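Local coordinates for TCP pilus virulence regulatory protein (Vibrio cholerae serotype O1, PDB 5SUW), which probably acts as an AraC-family transcription activator of virulence genes, joining a cupin-like N-terminal domain that holds a bound small carboxylic acid to a DNA-binding helix-turn-helix domain, at residues Leu60-Ser65 with Tyr108-Asp113; Leu114-Cys119 with Glu156-Ser161. All blocks are in the same frame, centred on the assembly; numbering follows the deposited sequence.

Interaction 1 (Leu60-Ser65 with Tyr108-Asp113)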
ATOM      1  N   LEU A  60       4.636  -5.675  -4.969  1.00 27.86           N
ATOM      2  CA  LEU A  60       3.297  -5.124  -5.092  1.00 26.84           C
ATOM      3  C   LEU A  60       2.526  -5.395  -3.809  1.00 30.84           C
ATOM      4  O   LEU A  60       2.527  -6.524  -3.302  1.00 36.62           O
ATOM      5  CB  LEU A  60       2.576  -5.736  -6.299  1.00 23.79           C
ATOM      6  CG  LEU A  60       3.259  -5.500  -7.662  1.00 36.59           C
ATOM      7  CD1 LEU A  60       4.368  -6.497  -8.040  1.00 30.31           C
ATOM      8  CD2 LEU A  60       2.220  -5.362  -8.770  1.00 40.42           C
ATOM      9  N   LEU A  61       1.897  -4.362  -3.269  1.00 30.63           N
ATOM     10  CA  LEU A  61       1.075  -4.485  -2.068  1.00 30.78           C
ATOM     11  C   LEU A  61      -0.371  -4.235  -2.462  1.00 32.34           C
ATOM     12  O   LEU A  61      -0.688  -3.200  -3.060  1.00 27.51           O
ATOM     13  CB  LEU A  61       1.518  -3.510  -0.980  1.00 29.55           C
ATOM     14  CG  LEU A  61       3.010  -3.658  -0.672  1.00 33.77           C
ATOM     15  CD1 LEU A  61       3.563  -2.539   0.237  1.00 22.02           C
ATOM     16  CD2 LEU A  61       3.272  -5.049  -0.086  1.00 25.12           C
ATOM     17  N   LYS A  62      -1.238  -5.185  -2.137  1.00 28.43           N
ATOM     18  CA  LYS A  62      -2.625  -5.105  -2.560  1.00 32.81           C
ATOM     19  C   LYS A  62      -3.405  -4.117  -1.697  1.00 31.62           C
ATOM     20  O   LYS A  62      -3.224  -4.048  -0.476  1.00 25.87           O
ATOM     21  CB  LYS A  62      -3.257  -6.489  -2.496  1.00 39.97           C
ATOM     22  CG  LYS A  62      -4.710  -6.474  -2.808  1.00 49.57           C
ATOM     23  CD  LYS A  62      -5.413  -7.388  -1.859  1.00 61.82           C
ATOM     24  CE  LYS A  62      -5.189  -8.780  -2.307  1.00 63.93           C
ATOM     25  NZ  LYS A  62      -5.878  -8.917  -3.611  1.00 73.06           N
ATOM     26  N   LYS A  63      -4.269  -3.345  -2.347  1.00 30.24           N
ATOM     27  CA  LYS A  63      -5.145  -2.435  -1.622  1.00 40.99           C
ATOM     28  C   LYS A  63      -5.991  -3.197  -0.604  1.00 44.42           C
ATOM     29  O   LYS A  63      -6.513  -4.280  -0.889  1.00 46.38           O
ATOM     30  CB  LYS A  63      -6.043  -1.680  -2.600  1.00 47.60           C
ATOM     31  CG  LYS A  63      -6.884  -0.582  -1.946  1.00 44.46           C
ATOM     32  CD  LYS A  63      -7.822   0.073  -2.960  1.00 45.02           C
ATOM     33  CE  LYS A  63      -8.614   1.200  -2.313  1.00 52.89           C
ATOM     34  NZ  LYS A  63      -9.685   1.689  -3.207  1.00 54.71           N
ATOM     35  N   ASN A  64      -6.088  -2.630   0.604  1.00 32.25           N
ATOM     36  CA  ASN A  64      -6.883  -3.093   1.728  1.00 29.39           C
ATOM     37  C   ASN A  64      -6.262  -4.294   2.418  1.00 38.06           C
ATOM     38  O   ASN A  64      -6.944  -4.954   3.200  1.00 38.55           O
ATOM     39  CB  ASN A  64      -8.320  -3.427   1.319  1.00 30.73           C
ATOM     40  CG  ASN A  64      -9.056  -2.209   0.804  1.00 33.06           C
ATOM     41  OD1 ASN A  64      -8.938  -1.128   1.381  1.00 38.01           O
ATOM     42  ND2 ASN A  64      -9.794  -2.364  -0.297  1.00 29.73           N
ATOM     43  N   SER A  65      -4.994  -4.597   2.155  1.00 31.10           N
ATOM     44  CA  SER A  65      -4.315  -5.605   2.942  1.00 26.52           C
ATOM     45  C   SER A  65      -3.734  -4.979   4.215  1.00 29.05           C
ATOM     46  O   SER A  65      -3.643  -3.756   4.368  1.00 28.32           O
ATOM     47  CB  SER A  65      -3.219  -6.289   2.118  1.00 27.51           C
ATOM     48  OG  SER A  65      -2.241  -5.359   1.693  1.00 38.69           O
ATOM     49  N   TYR A 108      -8.986 -17.551 -10.815  1.00 62.89           N
ATOM     50  CA  TYR A 108      -7.949 -17.121  -9.882  1.00 61.72           C
ATOM     51  C   TYR A 108      -8.450 -17.155  -8.436  1.00 67.20           C
ATOM     52  O   TYR A 108      -9.652 -17.103  -8.168  1.00 73.20           O
ATOM     53  CB  TYR A 108      -7.489 -15.697 -10.200  1.00 55.61           C
ATOM     54  CG  TYR A 108      -6.728 -15.526 -11.492  1.00 52.95           C
ATOM     55  CD1 TYR A 108      -6.354 -16.623 -12.256  1.00 56.17           C
ATOM     56  CD2 TYR A 108      -6.367 -14.256 -11.936  1.00 45.20           C
ATOM     57  CE1 TYR A 108      -5.652 -16.457 -13.433  1.00 54.44           C
ATOM     58  CE2 TYR A 108      -5.666 -14.079 -13.101  1.00 50.11           C
ATOM     59  CZ  TYR A 108      -5.308 -15.183 -13.850  1.00 54.82           C
ATOM     60  OH  TYR A 108      -4.609 -15.007 -15.020  1.00 56.40           O
ATOM     61  N   SER A 109      -7.499 -17.192  -7.493  1.00 66.65           N
ATOM     62  CA  SER A 109      -7.804 -17.120  -6.071  1.00 69.39           C
ATOM     63  C   SER A 109      -7.572 -15.707  -5.518  1.00 79.14           C
ATOM     64  O   SER A 109      -7.231 -14.767  -6.241  1.00 64.76           O
ATOM     65  CB  SER A 109      -6.965 -18.130  -5.292  1.00 60.11           C
ATOM     66  OG  SER A 109      -5.645 -17.647  -5.137  1.00 62.70           O
ATOM     67  N   GLU A 110      -7.739 -15.561  -4.205  1.00 88.42           N
ATOM     68  CA  GLU A 110      -7.641 -14.250  -3.566  1.00 84.17           C
ATOM     69  C   GLU A 110      -6.848 -14.321  -2.263  1.00 86.38           C
ATOM     70  O   GLU A 110      -7.212 -13.725  -1.251  1.00 93.94           O
ATOM     71  CB  GLU A 110      -9.024 -13.642  -3.335  1.00 93.91           C
ATOM     72  CG  GLU A 110      -8.954 -12.128  -3.233  1.00107.24           C
ATOM     73  CD  GLU A 110      -7.787 -11.576  -4.027  1.00125.27           C
ATOM     74  OE1 GLU A 110      -6.836 -11.046  -3.437  1.00132.47           O
ATOM     75  OE2 GLU A 110      -7.825 -11.697  -5.249  1.00131.07           O
ATOM     76  N   ASN A 111      -5.724 -15.019  -2.270  1.00 91.27           N
ATOM     77  CA  ASN A 111      -5.031 -15.169  -1.002  1.00 90.73           C
ATOM     78  C   ASN A 111      -3.797 -14.295  -0.855  1.00 85.82           C
ATOM     79  O   ASN A 111      -3.350 -14.078   0.276  1.00 91.78           O
ATOM     80  CB  ASN A 111      -4.655 -16.630  -0.781  1.00 93.18           C
ATOM     81  CG  ASN A 111      -5.502 -17.267   0.283  1.00 99.35           C
ATOM     82  OD1 ASN A 111      -6.647 -16.866   0.508  1.00100.62           O
ATOM     83  ND2 ASN A 111      -4.938 -18.247   0.971  1.00101.41           N
ATOM     84  N   LYS A 112      -3.258 -13.764  -1.944  1.00 72.30           N
ATOM     85  CA  LYS A 112      -1.947 -13.134  -1.929  1.00 56.66           C
ATOM     86  C   LYS A 112      -2.076 -11.615  -1.887  1.00 50.85           C
ATOM     87  O   LYS A 112      -2.719 -11.014  -2.754  1.00 51.71           O
ATOM     88  CB  LYS A 112      -1.138 -13.584  -3.141  1.00 58.53           C
ATOM     89  CG  LYS A 112      -0.599 -15.010  -3.014  1.00 71.52           C
ATOM     90  CD  LYS A 112       0.517 -15.106  -1.970  1.00 82.70           C
ATOM     91  CE  LYS A 112       1.544 -16.186  -2.331  1.00 84.73           C
ATOM     92  NZ  LYS A 112       2.788 -16.087  -1.508  1.00 81.47           N
ATOM     93  N   ASP A 113      -1.451 -11.007  -0.873  1.00 44.35           N
ATOM     94  CA  ASP A 113      -1.458  -9.565  -0.658  1.00 49.19           C
ATOM     95  C   ASP A 113      -0.135  -8.890  -1.001  1.00 42.32           C
ATOM     96  O   ASP A 113      -0.108  -7.665  -1.163  1.00 41.70           O
ATOM     97  CB  ASP A 113      -1.791  -9.246   0.810  1.00 60.69           C
ATOM     98  CG  ASP A 113      -3.133  -9.800   1.252  1.00 85.49           C
ATOM     99  OD1 ASP A 113      -4.150  -9.574   0.558  1.00 91.82           O
ATOM    100  OD2 ASP A 113      -3.164 -10.469   2.309  1.00 98.95           O
TER
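Lys62 passes its side chain across Asp113 at a slant and runs on toward Glu110. Its CB lies over the backbone of Asp113. Farther out, Lys62 CE comes 3.1 Å from Asp113 OD1. The chain leaves with CG anti to the backbone N (chi1 175°) and then bends at each later torsion, which brings the amine round to Glu110. The Glu110 side chain arrives from the opposite direction. Lys62 NZ and Glu110 OE1 form a salt bridge, modelled at 2.3 Å. That length is too short to be trusted, and Glu110 is poorly ordered, so the detail of this pair is doubtful. Lys62 NZ also has a weak hydrogen bond to the carbonyl of Ile162. The Asp113 carboxylate is near the same amine but makes no salt bridge with it, since Lys62 NZ and Asp113 OD1 stand 4.6 Å apart.

The backbones meet at one point. Lys62 N donates to Asp113 O over 2.9 Å, with an N-H...O angle of 159°. The CA-H of Leu61 points at the same oxygen, 3.5 Å from Leu61 CA to Asp113 O. This pairing lies where strand 57-61 ends and strand 114-118 is about to begin.

Beyond the strand, Lys62 to Ser65 form a type II beta turn. Lys62 O takes two bonds from Ser65, one from N and one from OG. The OG bond is 2.7 Å long from Ser65 OG to Lys62 O, and lies in the carbonyl plane on a lone pair. Ser65 CB packs against Asp113 CB, 3.5 Å away. The chemistry implies a join with two unequal parts: a backbone bond of ordinary length beside a braced turn, and a less certain charge pair at the partly exposed loop.

Interaction 2 (Leu114-Cys119 with Glu156-Ser161). With MES (2-(N-morpholino)-ethanesulfonic acid), chain C.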
ATOM      1  N   LEU A 114       0.959  -9.648  -1.080  1.00 34.79           N
ATOM      2  CA  LEU A 114       2.296  -9.136  -1.366  1.00 40.36           C
ATOM      3  C   LEU A 114       2.865  -9.980  -2.496  1.00 36.41           C
ATOM      4  O   LEU A 114       3.195 -11.151  -2.290  1.00 42.41           O
ATOM      5  CB  LEU A 114       3.192  -9.200  -0.127  1.00 37.02           C
ATOM      6  CG  LEU A 114       4.550  -8.505  -0.182  1.00 38.22           C
ATOM      7  CD1 LEU A 114       5.010  -8.080   1.207  1.00 41.86           C
ATOM      8  CD2 LEU A 114       5.580  -9.425  -0.800  1.00 36.30           C
ATOM      9  N   LEU A 115       2.975  -9.396  -3.684  1.00 31.36           N
ATOM     10  CA  LEU A 115       3.388 -10.123  -4.875  1.00 29.95           C
ATOM     11  C   LEU A 115       4.747  -9.605  -5.332  1.00 37.98           C
ATOM     12  O   LEU A 115       5.109  -8.455  -5.057  1.00 30.81           O
ATOM     13  CB  LEU A 115       2.344  -9.986  -5.997  1.00 32.46           C
ATOM     14  CG  LEU A 115       0.976 -10.617  -5.684  1.00 40.75           C
ATOM     15  CD1 LEU A 115       0.148  -9.768  -4.718  1.00 48.92           C
ATOM     16  CD2 LEU A 115       0.173 -10.898  -6.936  1.00 42.57           C
ATOM     17  N   LEU A 116       5.511 -10.475  -6.000  1.00 37.36           N
ATOM     18  CA  LEU A 116       6.858 -10.158  -6.448  1.00 29.76           C
ATOM     19  C   LEU A 116       6.927 -10.337  -7.957  1.00 35.19           C
ATOM     20  O   LEU A 116       6.437 -11.337  -8.488  1.00 32.86           O
ATOM     21  CB  LEU A 116       7.890 -11.044  -5.739  1.00 28.90           C
ATOM     22  CG  LEU A 116       9.403 -10.809  -5.933  1.00 49.33           C
ATOM     23  CD1 LEU A 116      10.184 -11.573  -4.884  1.00 59.24           C
ATOM     24  CD2 LEU A 116       9.927 -11.214  -7.308  1.00 48.46           C
ATOM     25  N   TRP A 117       7.542  -9.376  -8.650  1.00 28.86           N
ATOM     26  CA  TRP A 117       7.757  -9.493 -10.087  1.00 34.34           C
ATOM     27  C   TRP A 117       9.204  -9.154 -10.413  1.00 34.04           C
ATOM     28  O   TRP A 117       9.677  -8.068 -10.069  1.00 36.92           O
ATOM     29  CB  TRP A 117       6.809  -8.587 -10.883  1.00 40.76           C
ATOM     30  CG  TRP A 117       6.996  -8.781 -12.366  1.00 40.39           C
ATOM     31  CD1 TRP A 117       7.770  -8.027 -13.200  1.00 43.12           C
ATOM     32  CD2 TRP A 117       6.434  -9.830 -13.179  1.00 41.82           C
ATOM     33  NE1 TRP A 117       7.711  -8.524 -14.486  1.00 47.25           N
ATOM     34  CE2 TRP A 117       6.903  -9.632 -14.500  1.00 42.36           C
ATOM     35  CE3 TRP A 117       5.573 -10.907 -12.921  1.00 34.61           C
ATOM     36  CZ2 TRP A 117       6.540 -10.467 -15.557  1.00 39.48           C
ATOM     37  CZ3 TRP A 117       5.215 -11.739 -13.975  1.00 38.97           C
ATOM     38  CH2 TRP A 117       5.695 -11.512 -15.275  1.00 38.57           C
ATOM     39  N   ASN A 118       9.905 -10.085 -11.070  1.00 36.81           N
ATOM     40  CA  ASN A 118      11.226  -9.816 -11.633  1.00 38.62           C
ATOM     41  C   ASN A 118      11.024  -9.312 -13.053  1.00 34.81           C
ATOM     42  O   ASN A 118      10.606 -10.072 -13.932  1.00 46.44           O
ATOM     43  CB  ASN A 118      12.108 -11.066 -11.621  1.00 44.13           C
ATOM     44  CG  ASN A 118      12.229 -11.676 -10.241  1.00 44.68           C
ATOM     45  OD1 ASN A 118      12.791 -11.064  -9.332  1.00 50.09           O
ATOM     46  ND2 ASN A 118      11.713 -12.894 -10.080  1.00 39.83           N
ATOM     47  N   CYS A 119      11.285  -8.033 -13.283  1.00 35.66           N
ATOM     48  CA  CYS A 119      10.990  -7.454 -14.591  1.00 60.69           C
ATOM     49  C   CYS A 119      12.274  -7.121 -15.339  1.00 54.20           C
ATOM     50  O   CYS A 119      13.385  -7.255 -14.819  1.00 55.23           O
ATOM     51  CB  CYS A 119      10.112  -6.214 -14.456  1.00 69.72           C
ATOM     52  SG  CYS A 119      10.740  -5.046 -13.285  1.00 64.39           S
ATOM     53  N   GLU A 156      -0.864 -11.073 -11.916  1.00 29.58           N
ATOM     54  CA  GLU A 156      -1.987 -11.923 -11.521  1.00 43.46           C
ATOM     55  C   GLU A 156      -1.878 -13.307 -12.147  1.00 46.51           C
ATOM     56  O   GLU A 156      -2.201 -14.316 -11.504  1.00 41.50           O
ATOM     57  CB  GLU A 156      -3.318 -11.283 -11.911  1.00 36.16           C
ATOM     58  CG  GLU A 156      -3.790 -10.169 -10.971  1.00 41.07           C
ATOM     59  CD  GLU A 156      -5.197  -9.655 -11.308  1.00 43.18           C
ATOM     60  OE1 GLU A 156      -5.712  -9.954 -12.410  1.00 45.26           O
ATOM     61  OE2 GLU A 156      -5.796  -8.955 -10.463  1.00 52.14           O
ATOM     62  N   LYS A 157      -1.447 -13.370 -13.409  1.00 38.11           N
ATOM     63  CA  LYS A 157      -1.224 -14.654 -14.060  1.00 40.95           C
ATOM     64  C   LYS A 157      -0.187 -15.472 -13.295  1.00 43.37           C
ATOM     65  O   LYS A 157      -0.377 -16.671 -13.054  1.00 39.20           O
ATOM     66  CB  LYS A 157      -0.777 -14.427 -15.511  1.00 45.01           C
ATOM     67  CG  LYS A 157      -0.971 -15.608 -16.454  1.00 56.62           C
ATOM     68  CD  LYS A 157      -0.129 -15.474 -17.733  1.00 65.36           C
ATOM     69  CE  LYS A 157      -0.485 -14.224 -18.529  1.00 71.04           C
ATOM     70  NZ  LYS A 157       0.197 -14.199 -19.854  1.00 74.78           N
ATOM     71  N   LYS A 158       0.910 -14.824 -12.887  1.00 36.57           N
ATOM     72  CA  LYS A 158       2.008 -15.541 -12.238  1.00 43.51           C
ATOM     73  C   LYS A 158       1.550 -16.221 -10.951  1.00 41.02           C
ATOM     74  O   LYS A 158       1.866 -17.390 -10.708  1.00 47.81           O
ATOM     75  CB  LYS A 158       3.165 -14.582 -11.949  1.00 45.46           C
ATOM     76  CG  LYS A 158       4.230 -15.193 -11.034  1.00 43.33           C
ATOM     77  CD  LYS A 158       5.331 -14.211 -10.684  1.00 43.51           C
ATOM     78  CE  LYS A 158       6.254 -14.808  -9.632  1.00 46.18           C
ATOM     79  NZ  LYS A 158       7.426 -13.956  -9.317  1.00 46.79           N
ATOM     80  N   TYR A 159       0.809 -15.505 -10.115  1.00 40.68           N
ATOM     81  CA  TYR A 159       0.340 -16.012  -8.832  1.00 38.25           C
ATOM     82  C   TYR A 159      -1.033 -16.656  -8.923  1.00 38.40           C
ATOM     83  O   TYR A 159      -1.544 -17.138  -7.909  1.00 40.25           O
ATOM     84  CB  TYR A 159       0.328 -14.877  -7.791  1.00 31.61           C
ATOM     85  CG  TYR A 159       1.722 -14.508  -7.353  1.00 35.36           C
ATOM     86  CD1 TYR A 159       2.322 -15.135  -6.265  1.00 40.09           C
ATOM     87  CD2 TYR A 159       2.469 -13.566  -8.067  1.00 33.52           C
ATOM     88  CE1 TYR A 159       3.622 -14.816  -5.885  1.00 45.78           C
ATOM     89  CE2 TYR A 159       3.759 -13.247  -7.697  1.00 27.86           C
ATOM     90  CZ  TYR A 159       4.332 -13.867  -6.609  1.00 43.11           C
ATOM     91  OH  TYR A 159       5.617 -13.531  -6.245  1.00 56.69           O
ATOM     92  N   ASN A 160      -1.637 -16.673 -10.109  1.00 38.21           N
ATOM     93  CA  ASN A 160      -2.964 -17.246 -10.301  1.00 38.34           C
ATOM     94  C   ASN A 160      -3.943 -16.674  -9.277  1.00 44.30           C
ATOM     95  O   ASN A 160      -4.819 -17.367  -8.746  1.00 52.35           O
ATOM     96  CB  ASN A 160      -2.901 -18.772 -10.240  1.00 37.51           C
ATOM     97  CG  ASN A 160      -4.172 -19.415 -10.694  1.00 46.82           C
ATOM     98  OD1 ASN A 160      -4.935 -19.948  -9.887  1.00 63.65           O
ATOM     99  ND2 ASN A 160      -4.428 -19.360 -11.994  1.00 51.97           N
ATOM    100  N   SER A 161      -3.786 -15.384  -8.980  1.00 45.57           N
ATOM    101  CA  SER A 161      -4.625 -14.752  -7.973  1.00 49.45           C
ATOM    102  C   SER A 161      -4.984 -13.327  -8.376  1.00 49.46           C
ATOM    103  O   SER A 161      -4.192 -12.619  -8.999  1.00 44.83           O
ATOM    104  CB  SER A 161      -3.950 -14.763  -6.579  1.00 56.09           C
ATOM    105  OG  SER A 161      -2.851 -13.881  -6.499  1.00 51.55           O
TER
HETATM  106  O1  MES C 302       8.986 -12.964 -18.559  1.00 86.28           O
HETATM  107  C2  MES C 302      10.331 -13.440 -18.704  1.00 76.47           C
HETATM  108  C3  MES C 302      10.970 -13.767 -17.340  1.00 75.62           C
HETATM  109  N4  MES C 302      10.471 -12.971 -16.249  1.00 75.35           N
HETATM  110  C5  MES C 302       9.880 -11.699 -16.611  1.00 81.41           C
HETATM  111  C6  MES C 302       8.943 -11.728 -17.841  1.00 87.84           C
HETATM  112  C7  MES C 302       9.475 -13.778 -15.441  1.00 63.30           C
HETATM  113  C8  MES C 302       8.859 -12.890 -14.344  1.00 64.95           C
HETATM  114  S   MES C 302       9.142 -13.638 -12.701  1.00 64.19           S
HETATM  115  O1S MES C 302      10.593 -13.986 -12.494  1.00 63.38           O
HETATM  116  O2S MES C 302       8.457 -14.994 -12.627  1.00 68.48           O
HETATM  117  O3S MES C 302       8.678 -12.720 -11.588  1.00 61.64           O
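Tyr159 reaches from the C-terminal end of helix 141-159 to the backbone of strand 114-118. Tyr159 OH accepts a hydrogen bond from Leu116 N, 3.1 Å long with an N-H...O angle of 144°. Leu116 is thus gripped at both its backbone polar atoms, because Lys158 NZ donates to Leu116 O over 2.9 Å. The amine sits above the carbonyl plane, 44° out of it, and not on a lone pair. The same oxygen lies at the edge of the Tyr159 ring, in its plane. Leu115 packs over a face of that ring, toward the rim, with Leu115 CD2 3.7 Å from Tyr159 CD2.

Lys158 is extended along its whole length, with CG anti to the backbone N (chi1 169°). This carries NZ past the Trp117 ring, which its CD approaches obliquely. Lys158 NZ has a second acceptor, MES O3S, at 2.9 Å. MES O3S also accepts from Asn118 N, over 3.0 Å and almost straight. Asn118 ND2 holds another oxygen of the group, with 2.9 Å from Asn118 ND2 to MES O1S. The buffer's C8 lies over one face of Trp117, and Phe151 meets the Trp117 ring edge-to-face.

The helix ends in a Schellman motif at Asn160, where Ser161 N bonds back to Glu156 O. The Glu156 side chain makes a separate salt bridge, from OE2 to Arg105. MES probably came from the crystallisation liquor. In the crystal one amine, one amide side chain and one backbone N-H hold its sulfonate at the edge strand of the sheet, which is consistent with a place able to bind a small anion.

In the fold
After the strands from 7-14 to 49-53, strand 57-61 runs into the turn of interaction 1. The chain then passes through strands 66-73 and 79-86 and helices 88-98 and 102-105 before 108-113 returns to close that loop. Interaction 2 opens at once, in strand 114-118, and closes after a mostly helical passage without strands, ending in helix 141-159. The two loops therefore follow in series, without nesting or crossing. Both contacts reach the same antiparallel sheet, where strands 57-61 and 114-118 are neighbours, joined through Leu60 N and Leu115 O. Their far segments also meet: Ser109 N probably bonds to Asn160 O. Together they tie the edge of the cupin-like sheet to helix 141-159 and the loop before strand 114-118.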